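Side-chain contacts in neurotoxin (Clostridium botulinum, PDB 2QN0), which is the zinc-dependent light chain protease of type C1 botulinum neurotoxin and probably cleaves more than one SNARE protein: residues E269-G274 against D279-S284; V263-A268 against K373-N378; A242-Q247 against K287-K292. All blocks are in the same frame, centred on the assembly; numbering follows the deposited sequence.

Contact 1 (E269-G274 against D279-S284). With ZN (zinc ion), chain B.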
loop_
_atom_site.group_PDB
_atom_site.type_symbol
_atom_site.label_atom_id
_atom_site.label_comp_id
_atom_site.label_asym_id
_atom_site.label_seq_id
_atom_site.Cartn_x
_atom_site.Cartn_y
_atom_site.Cartn_z
ATOM N N GLU A 269 8.391 5.696 6.801
ATOM C CA GLU A 269 7.445 5.163 7.777
ATOM C C GLU A 269 6.835 6.297 8.590
ATOM O O GLU A 269 5.644 6.287 8.903
ATOM C CB GLU A 269 8.144 4.182 8.723
ATOM C CG GLU A 269 8.630 2.904 8.056
ATOM C CD GLU A 269 7.491 2.136 7.413
ATOM O OE1 GLU A 269 6.328 2.471 7.706
ATOM O OE2 GLU A 269 7.759 1.204 6.631
ATOM N N ILE A 270 7.662 7.275 8.941
ATOM C CA ILE A 270 7.191 8.412 9.714
ATOM C C ILE A 270 6.081 9.153 8.968
ATOM O O ILE A 270 5.085 9.558 9.570
ATOM C CB ILE A 270 8.363 9.378 10.038
ATOM C CG1 ILE A 270 9.314 8.705 11.037
ATOM C CG2 ILE A 270 7.829 10.693 10.609
ATOM C CD1 ILE A 270 10.520 9.550 11.427
ATOM N N TYR A 271 6.240 9.332 7.661
ATOM C CA TYR A 271 5.209 10.018 6.892
ATOM C C TYR A 271 3.962 9.157 6.710
ATOM O O TYR A 271 2.842 9.660 6.782
ATOM C CB TYR A 271 5.743 10.451 5.528
ATOM C CG TYR A 271 6.461 11.787 5.572
ATOM C CD1 TYR A 271 5.911 12.871 6.258
ATOM C CD2 TYR A 271 7.670 11.974 4.906
ATOM C CE1 TYR A 271 6.553 14.119 6.277
ATOM C CE2 TYR A 271 8.317 13.212 4.917
ATOM C CZ TYR A 271 7.752 14.276 5.601
ATOM O OH TYR A 271 8.385 15.499 5.591
ATOM N N ALA A 272 4.153 7.863 6.477
ATOM C CA ALA A 272 3.010 6.963 6.304
ATOM C C ALA A 272 2.168 6.926 7.585
ATOM O O ALA A 272 0.935 6.866 7.535
ATOM C CB ALA A 272 3.497 5.563 5.951
ATOM N N PHE A 273 2.835 6.965 8.737
ATOM C CA PHE A 273 2.126 6.948 10.011
ATOM C C PHE A 273 1.549 8.332 10.302
ATOM O O PHE A 273 0.365 8.469 10.608
ATOM C CB PHE A 273 3.056 6.524 11.152
ATOM C CG PHE A 273 2.349 6.380 12.468
ATOM C CD1 PHE A 273 1.515 5.289 12.709
ATOM C CD2 PHE A 273 2.452 7.372 13.439
ATOM C CE1 PHE A 273 0.788 5.195 13.900
ATOM C CE2 PHE A 273 1.729 7.288 14.633
ATOM C CZ PHE A 273 0.895 6.196 14.860
ATOM N N GLY A 274 2.393 9.357 10.217
ATOM C CA GLY A 274 1.929 10.714 10.443
ATOM C C GLY A 274 1.810 11.149 11.892
ATOM O O GLY A 274 2.354 10.516 12.794
ATOM N N ASP A 279 7.551 15.280 13.495
ATOM C CA ASP A 279 8.524 16.197 14.084
ATOM C C ASP A 279 9.865 15.540 14.410
ATOM O O ASP A 279 10.839 16.230 14.723
ATOM C CB ASP A 279 7.947 16.846 15.342
ATOM C CG ASP A 279 6.764 17.746 15.039
ATOM O OD1 ASP A 279 6.834 18.507 14.054
ATOM O OD2 ASP A 279 5.768 17.697 15.788
ATOM N N LEU A 280 9.920 14.212 14.351
ATOM C CA LEU A 280 11.172 13.506 14.617
ATOM C C LEU A 280 12.148 13.792 13.478
ATOM O O LEU A 280 13.361 13.698 13.652
ATOM C CB LEU A 280 10.946 11.995 14.736
ATOM C CG LEU A 280 10.218 11.493 15.990
ATOM C CD1 LEU A 280 10.116 9.974 15.948
ATOM C CD2 LEU A 280 10.965 11.934 17.242
ATOM N N ILE A 281 11.615 14.125 12.305
ATOM C CA ILE A 281 12.469 14.446 11.162
ATOM C C ILE A 281 12.854 15.919 11.300
ATOM O O ILE A 281 11.982 16.777 11.434
ATOM C CB ILE A 281 11.728 14.282 9.820
ATOM C CG1 ILE A 281 11.194 12.853 9.681
ATOM C CG2 ILE A 281 12.681 14.591 8.659
ATOM C CD1 ILE A 281 10.331 12.653 8.448
ATOM N N PRO A 282 14.160 16.228 11.274
ATOM C CA PRO A 282 14.590 17.627 11.401
ATOM C C PRO A 282 13.852 18.504 10.391
ATOM O O PRO A 282 13.758 18.159 9.214
ATOM C CB PRO A 282 16.090 17.549 11.120
ATOM C CG PRO A 282 16.457 16.190 11.648
ATOM C CD PRO A 282 15.319 15.329 11.127
ATOM N N LYS A 283 13.331 19.636 10.849
ATOM C CA LYS A 283 12.590 20.529 9.969
ATOM C C LYS A 283 13.360 20.842 8.688
ATOM O O LYS A 283 12.779 20.893 7.602
ATOM C CB LYS A 283 12.243 21.826 10.707
ATOM C CG LYS A 283 11.288 22.733 9.947
ATOM C CD LYS A 283 10.869 23.925 10.792
ATOM C CE LYS A 283 9.883 24.809 10.048
ATOM N NZ LYS A 283 8.661 24.055 9.649
ATOM N N SER A 284 14.667 21.042 8.813
ATOM C CA SER A 284 15.496 21.352 7.653
ATOM C C SER A 284 15.539 20.189 6.662
ATOM O O SER A 284 15.624 20.400 5.450
ATOM C CB SER A 284 16.916 21.721 8.099
ATOM O OG SER A 284 17.504 20.679 8.853
HETATM ZN ZN ZN B . 5.036 1.475 6.436
HETATM O O HOH W 1 4.976 -0.579 6.107
#

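Contact 2 (V263-A268 against K373-N378)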
loop_
_atom_site.group_PDB
_atom_site.type_symbol
_atom_site.label_atom_id
_atom_site.label_comp_id
_atom_site.label_asym_id
_atom_site.label_seq_id
_atom_site.Cartn_x
_atom_site.Cartn_y
_atom_site.Cartn_z
ATOM N N VAL A 263 16.507 0.255 16.314
ATOM C CA VAL A 263 16.032 0.102 14.947
ATOM C C VAL A 263 16.224 1.412 14.191
ATOM O O VAL A 263 16.218 2.487 14.790
ATOM C CB VAL A 263 14.529 -0.265 14.922
ATOM C CG1 VAL A 263 13.719 0.822 15.616
ATOM C CG2 VAL A 263 14.055 -0.436 13.489
ATOM N N LYS A 264 16.406 1.318 12.879
ATOM C CA LYS A 264 16.565 2.513 12.057
ATOM C C LYS A 264 15.204 2.863 11.474
ATOM O O LYS A 264 14.781 2.282 10.471
ATOM C CB LYS A 264 17.569 2.263 10.929
ATOM C CG LYS A 264 19.001 2.080 11.412
ATOM C CD LYS A 264 19.965 1.952 10.245
ATOM C CE LYS A 264 21.399 1.833 10.739
ATOM N NZ LYS A 264 22.374 1.730 9.617
ATOM N N LEU A 265 14.520 3.805 12.116
ATOM C CA LEU A 265 13.194 4.234 11.680
ATOM C C LEU A 265 13.273 5.061 10.401
ATOM O O LEU A 265 13.821 6.167 10.390
ATOM C CB LEU A 265 12.518 5.047 12.789
ATOM C CG LEU A 265 11.110 5.584 12.503
ATOM C CD1 LEU A 265 10.176 4.423 12.167
ATOM C CD2 LEU A 265 10.598 6.352 13.709
ATOM N N GLU A 266 12.723 4.518 9.321
ATOM C CA GLU A 266 12.740 5.207 8.036
ATOM C C GLU A 266 11.799 6.400 8.013
ATOM O O GLU A 266 10.703 6.357 8.579
ATOM C CB GLU A 266 12.350 4.244 6.914
ATOM C CG GLU A 266 13.186 2.983 6.854
ATOM C CD GLU A 266 12.772 2.084 5.710
ATOM O OE1 GLU A 266 11.559 2.004 5.430
ATOM O OE2 GLU A 266 13.655 1.451 5.096
ATOM N N TYR A 267 12.228 7.474 7.355
ATOM C CA TYR A 267 11.397 8.660 7.257
ATOM C C TYR A 267 10.131 8.326 6.468
ATOM O O TYR A 267 9.092 8.951 6.655
ATOM C CB TYR A 267 12.180 9.797 6.592
ATOM C CG TYR A 267 13.267 10.378 7.487
ATOM C CD1 TYR A 267 13.460 9.900 8.785
ATOM C CD2 TYR A 267 14.081 11.420 7.043
ATOM C CE1 TYR A 267 14.435 10.449 9.622
ATOM C CE2 TYR A 267 15.064 11.974 7.874
ATOM C CZ TYR A 267 15.229 11.484 9.160
ATOM O OH TYR A 267 16.177 12.039 9.991
ATOM N N ALA A 268 10.226 7.331 5.593
ATOM C CA ALA A 268 9.071 6.902 4.800
ATOM C C ALA A 268 7.979 6.385 5.741
ATOM O O ALA A 268 6.785 6.604 5.509
ATOM C CB ALA A 268 9.487 5.806 3.827
ATOM N N LYS A 373 -0.483 4.592 19.338
ATOM C CA LYS A 373 -0.190 6.012 19.471
ATOM C C LYS A 373 0.990 6.430 18.596
ATOM O O LYS A 373 1.027 7.552 18.085
ATOM C CB LYS A 373 0.106 6.346 20.931
ATOM C CG LYS A 373 0.286 7.831 21.199
ATOM C CD LYS A 373 0.475 8.085 22.683
ATOM C CE LYS A 373 0.643 9.565 22.974
ATOM N NZ LYS A 373 0.841 9.802 24.432
ATOM N N ILE A 374 1.953 5.529 18.444
ATOM C CA ILE A 374 3.135 5.785 17.625
ATOM C C ILE A 374 3.438 4.561 16.776
ATOM O O ILE A 374 3.033 3.448 17.110
ATOM C CB ILE A 374 4.386 6.099 18.487
ATOM C CG1 ILE A 374 4.550 5.045 19.580
ATOM C CG2 ILE A 374 4.276 7.503 19.075
ATOM C CD1 ILE A 374 5.852 5.170 20.362
ATOM N N TYR A 375 4.155 4.769 15.678
ATOM C CA TYR A 375 4.507 3.671 14.786
ATOM C C TYR A 375 5.322 2.609 15.526
ATOM O O TYR A 375 5.174 1.414 15.276
ATOM C CB TYR A 375 5.307 4.201 13.594
ATOM C CG TYR A 375 5.730 3.125 12.621
ATOM C CD1 TYR A 375 4.793 2.480 11.812
ATOM C CD2 TYR A 375 7.067 2.741 12.516
ATOM C CE1 TYR A 375 5.181 1.475 10.920
ATOM C CE2 TYR A 375 7.464 1.742 11.628
ATOM C CZ TYR A 375 6.515 1.114 10.833
ATOM O OH TYR A 375 6.901 0.127 9.953
ATOM N N LEU A 376 6.182 3.045 16.443
ATOM C CA LEU A 376 7.013 2.112 17.198
ATOM C C LEU A 376 6.427 1.684 18.544
ATOM O O LEU A 376 7.171 1.361 19.472
ATOM C CB LEU A 376 8.413 2.703 17.410
ATOM C CG LEU A 376 9.219 2.951 16.130
ATOM C CD1 LEU A 376 10.586 3.531 16.494
ATOM C CD2 LEU A 376 9.373 1.647 15.351
ATOM N N SER A 377 5.102 1.692 18.658
ATOM C CA SER A 377 4.456 1.260 19.898
ATOM C C SER A 377 4.892 -0.174 20.154
ATOM O O SER A 377 5.060 -0.949 19.211
ATOM C CB SER A 377 2.925 1.281 19.765
ATOM O OG SER A 377 2.381 2.583 19.932
ATOM N N ASN A 378 5.090 -0.533 21.418
ATOM C CA ASN A 378 5.474 -1.903 21.726
ATOM C C ASN A 378 4.316 -2.783 21.273
ATOM O O ASN A 378 3.163 -2.360 21.315
ATOM C CB ASN A 378 5.704 -2.079 23.223
ATOM C CG ASN A 378 6.828 -1.216 23.741
ATOM O OD1 ASN A 378 7.774 -0.911 23.014
ATOM N ND2 ASN A 378 6.742 -0.829 25.007
#

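Contact 3 (A242-Q247 against K287-K292)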
loop_
_atom_site.group_PDB
_atom_site.type_symbol
_atom_site.label_atom_id
_atom_site.label_comp_id
_atom_site.label_asym_id
_atom_site.label_seq_id
_atom_site.Cartn_x
_atom_site.Cartn_y
_atom_site.Cartn_z
ATOM N N ALA A 242 8.448 9.519 -2.747
ATOM C CA ALA A 242 8.941 8.551 -1.768
ATOM C C ALA A 242 10.326 8.964 -1.273
ATOM O O ALA A 242 11.149 9.458 -2.046
ATOM C CB ALA A 242 9.007 7.154 -2.393
ATOM N N ILE A 243 10.574 8.772 0.019
ATOM C CA ILE A 243 11.870 9.110 0.609
ATOM C C ILE A 243 12.727 7.850 0.606
ATOM O O ILE A 243 12.263 6.782 1.007
ATOM C CB ILE A 243 11.722 9.584 2.074
ATOM C CG1 ILE A 243 10.715 10.736 2.162
ATOM C CG2 ILE A 243 13.087 10.008 2.623
ATOM C CD1 ILE A 243 11.134 11.984 1.435
ATOM N N PRO A 244 13.986 7.950 0.148
ATOM C CA PRO A 244 14.868 6.778 0.113
ATOM C C PRO A 244 14.934 6.091 1.476
ATOM O O PRO A 244 14.916 6.753 2.516
ATOM C CB PRO A 244 16.210 7.371 -0.310
ATOM C CG PRO A 244 15.805 8.521 -1.172
ATOM C CD PRO A 244 14.683 9.140 -0.372
ATOM N N ASN A 245 15.015 4.764 1.467
ATOM C CA ASN A 245 15.061 3.998 2.707
ATOM C C ASN A 245 16.301 4.250 3.564
ATOM O O ASN A 245 16.346 3.839 4.723
ATOM C CB ASN A 245 14.935 2.500 2.408
ATOM C CG ASN A 245 15.959 2.013 1.405
ATOM O OD1 ASN A 245 17.162 2.218 1.575
ATOM N ND2 ASN A 245 15.486 1.359 0.349
ATOM N N ASP A 246 17.302 4.926 3.006
ATOM C CA ASP A 246 18.521 5.217 3.759
ATOM C C ASP A 246 18.367 6.449 4.650
ATOM O O ASP A 246 19.277 6.797 5.403
ATOM C CB ASP A 246 19.711 5.408 2.811
ATOM C CG ASP A 246 19.449 6.454 1.745
ATOM O OD1 ASP A 246 19.076 7.590 2.100
ATOM O OD2 ASP A 246 19.624 6.140 0.549
ATOM N N GLN A 247 17.219 7.111 4.550
ATOM C CA GLN A 247 16.931 8.291 5.366
ATOM C C GLN A 247 16.227 7.779 6.617
ATOM O O GLN A 247 15.052 7.430 6.578
ATOM C CB GLN A 247 16.028 9.253 4.595
ATOM C CG GLN A 247 16.682 9.803 3.340
ATOM C CD GLN A 247 17.977 10.534 3.646
ATOM O OE1 GLN A 247 17.989 11.500 4.406
ATOM N NE2 GLN A 247 19.072 10.073 3.059
ATOM N N LYS A 287 12.122 20.010 4.815
ATOM C CA LYS A 287 12.108 21.029 3.768
ATOM C C LYS A 287 12.957 20.595 2.581
ATOM O O LYS A 287 12.583 20.808 1.426
ATOM C CB LYS A 287 12.636 22.360 4.315
ATOM C CG LYS A 287 11.757 22.999 5.377
ATOM C CD LYS A 287 10.405 23.405 4.818
ATOM C CE LYS A 287 9.552 24.075 5.883
ATOM N NZ LYS A 287 10.216 25.288 6.438
ATOM N N TYR A 288 14.106 19.991 2.870
ATOM C CA TYR A 288 15.011 19.515 1.833
ATOM C C TYR A 288 14.311 18.532 0.886
ATOM O O TYR A 288 14.358 18.686 -0.334
ATOM C CB TYR A 288 16.218 18.834 2.479
ATOM C CG TYR A 288 17.120 18.107 1.511
ATOM C CD1 TYR A 288 18.023 18.803 0.706
ATOM C CD2 TYR A 288 17.055 16.719 1.381
ATOM C CE1 TYR A 288 18.839 18.131 -0.202
ATOM C CE2 TYR A 288 17.861 16.043 0.477
ATOM C CZ TYR A 288 18.750 16.751 -0.311
ATOM O OH TYR A 288 19.545 16.075 -1.204
ATOM N N PHE A 289 13.661 17.518 1.445
ATOM C CA PHE A 289 12.982 16.541 0.600
ATOM C C PHE A 289 11.803 17.136 -0.155
ATOM O O PHE A 289 11.527 16.739 -1.286
ATOM C CB PHE A 289 12.554 15.332 1.434
ATOM C CG PHE A 289 13.713 14.495 1.889
ATOM C CD1 PHE A 289 14.490 13.811 0.963
ATOM C CD2 PHE A 289 14.066 14.442 3.232
ATOM C CE1 PHE A 289 15.610 13.088 1.368
ATOM C CE2 PHE A 289 15.182 13.723 3.645
ATOM C CZ PHE A 289 15.956 13.048 2.708
ATOM N N GLU A 290 11.116 18.097 0.451
ATOM C CA GLU A 290 9.991 18.725 -0.225
ATOM C C GLU A 290 10.498 19.544 -1.411
ATOM O O GLU A 290 9.908 19.514 -2.489
ATOM C CB GLU A 290 9.212 19.629 0.726
ATOM C CG GLU A 290 7.948 20.185 0.096
ATOM C CD GLU A 290 7.076 20.937 1.074
ATOM O OE1 GLU A 290 7.292 20.805 2.298
ATOM O OE2 GLU A 290 6.159 21.651 0.616
ATOM N N GLU A 291 11.594 20.273 -1.208
ATOM C CA GLU A 291 12.176 21.086 -2.276
ATOM C C GLU A 291 12.734 20.183 -3.375
ATOM O O GLU A 291 12.680 20.519 -4.559
ATOM C CB GLU A 291 13.296 21.977 -1.721
ATOM C CG GLU A 291 12.832 23.072 -0.764
ATOM C CD GLU A 291 11.946 24.110 -1.433
ATOM O OE1 GLU A 291 12.028 24.259 -2.670
ATOM O OE2 GLU A 291 11.179 24.793 -0.721
ATOM N N LYS A 292 13.274 19.035 -2.977
ATOM C CA LYS A 292 13.824 18.083 -3.929
ATOM C C LYS A 292 12.676 17.584 -4.815
ATOM O O LYS A 292 12.820 17.459 -6.032
ATOM C CB LYS A 292 14.470 16.914 -3.183
ATOM C CG LYS A 292 15.275 15.968 -4.052
ATOM C CD LYS A 292 15.890 14.859 -3.205
ATOM C CE LYS A 292 16.749 13.918 -4.035
ATOM N NZ LYS A 292 17.913 14.612 -4.647
#

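Contact 1 (E269-G274 against D279-S284)
I270 and I281 lie alongside each other, pointing opposite ways, and make the tight part of this contact. The I270 CD1 methyl lies 3.8 Å from I281 CG1, and I270 CG2 is equally close to I281 CD1, at 3.8 Å, so both branches of I270 grip the one I281 chain. With CG1 anti to its carbonyl carbon (chi1 -57°), I281 sends CD1 on to Y271 as well, where it sits 4.1 Å above the ring plane, offset toward the CE2 rim. All three of these residues are buried. The other side is looser: L280, an exposed residue, reaches I270 CD1 through CB at 4.1 Å, and the CB of D279 points away. P282 follows as the N-cap of helix 283-304. No hydrogen bond joins the two segments. At the far side of helix 267-273, E269 OE1 binds the zinc ion at 2.1 Å, with a water at 2.1 Å from the metal and H229 and H233 as the remaining ligands. The helix packed here against the 279-284 segment leading into helix 283-304 thus carries the third protein ligand of an HExxH zinc site, the gluzincin arrangement, as in clan MA metallopeptidases.

Contact 2 (V263-A268 against K373-N378)
The ring of Y375 is approached on a slant by L265, whose CD1 methyl lies over neither the middle of a face nor squarely at an edge: it is 3.6 Å from Y375 CD2 and 3.9 Å from Y375 CE2. Outside the two segments, the same tyrosine touches E269 and F273 of helix 267-273. L265 has CG anti to its backbone N (chi1 180°), which turns the fork of its side chain toward the loop, and the two tips divide the work. While CD1 takes the tyrosine, CD2 rests 4.0 Å from L376 CD1 as the two leucines overlap side by side, head to tail. V263, two residues earlier on the strand, adds CG1 at 4.2 Å from L376 CD1, so one leucine methyl bridges two strand positions. The contact is wholly apolar, without a hydrogen bond between the segments. Y375 and L376 occupy the middle of a type I beta turn closed by S377 N to I374 O at 3.1 Å, which presents both side chains to the strand. L376 O is further tied to T253 OG1. Strand 261-266 pairs antiparallel with 248-253, and this two-stranded sheet backs the loop whose Y375 side chain comes to about 4 Å from the zinc ion (nearest atoms), an arrangement consistent with the active-site wall of a clostridial neurotoxin zinc protease.

Contact 3 (A242-Q247 against K287-K292)
I243 and F289 mark the closest backbone approach, with their CA atoms 7.5 Å apart, where an extended loop running into a type I beta turn packs on helix 283-304 in the clostridial neurotoxin protease fold. The turn spans P244 to Q247 and is closed by Q247 N to P244 O at 3.1 Å; the opposing 287-292 segment is helical throughout. This loop links helix 223-238, which carries H229 and H233 of the zinc site, to strand 248-253. F289 is the helix side chain that carries the contact. Over one face of its ring stands I243 CG2, a CH-pi contact 4.2 Å from the F289 ring centroid and only 10° off the normal, while I243 CD1 reaches the base of the ring, 3.6 Å from F289 CG. On the opposite face, the Y288 ring of the same helix meets F289 edge-on, with Y288 CD2 3.8 Å above the centre of the F289 ring. P244 CD brushes F289 CE1 at 4.4 Å. Q247 comes to the edge of the ring at CZ, its chain bending at chi2 (-58°), with amide and ring planes 60° apart; OE1 lies in the ring plane, 3.1 Å from F289 CZ, which would suit the weakly positive ring edge. The amide's other end probably helps fix its rotation: Q247 NE2 donates to D246 OD1 at 2.7 Å, nearly along that oxygen's C-O axis.

Contact 1 is the most buried, three of its four touching residues being enclosed, whereas contacts 2 and 3 are only partly so. Strand 261-266 of contact 2 runs straight into helix 267-273 of contact 1, whose 279-284 segment leads into helix 283-304 of contact 3. Contact 1 touches both others: E269 CD is 3.3 Å from Y375 OH, and Y271 CD2 is 4.3 Å from I243 CG1. Contacts 2 and 3 share a probable hydrogen bond, Y267 N to Q247 O, 2.9 Å. In none does a hydrogen bond cross between the two segments, yet the chemistry shifts: interlocked isoleucines in contact 1, branched aliphatics beside a tyrosine close to zinc in contact 2, a ring met by methyls and an amide oxygen in contact 3.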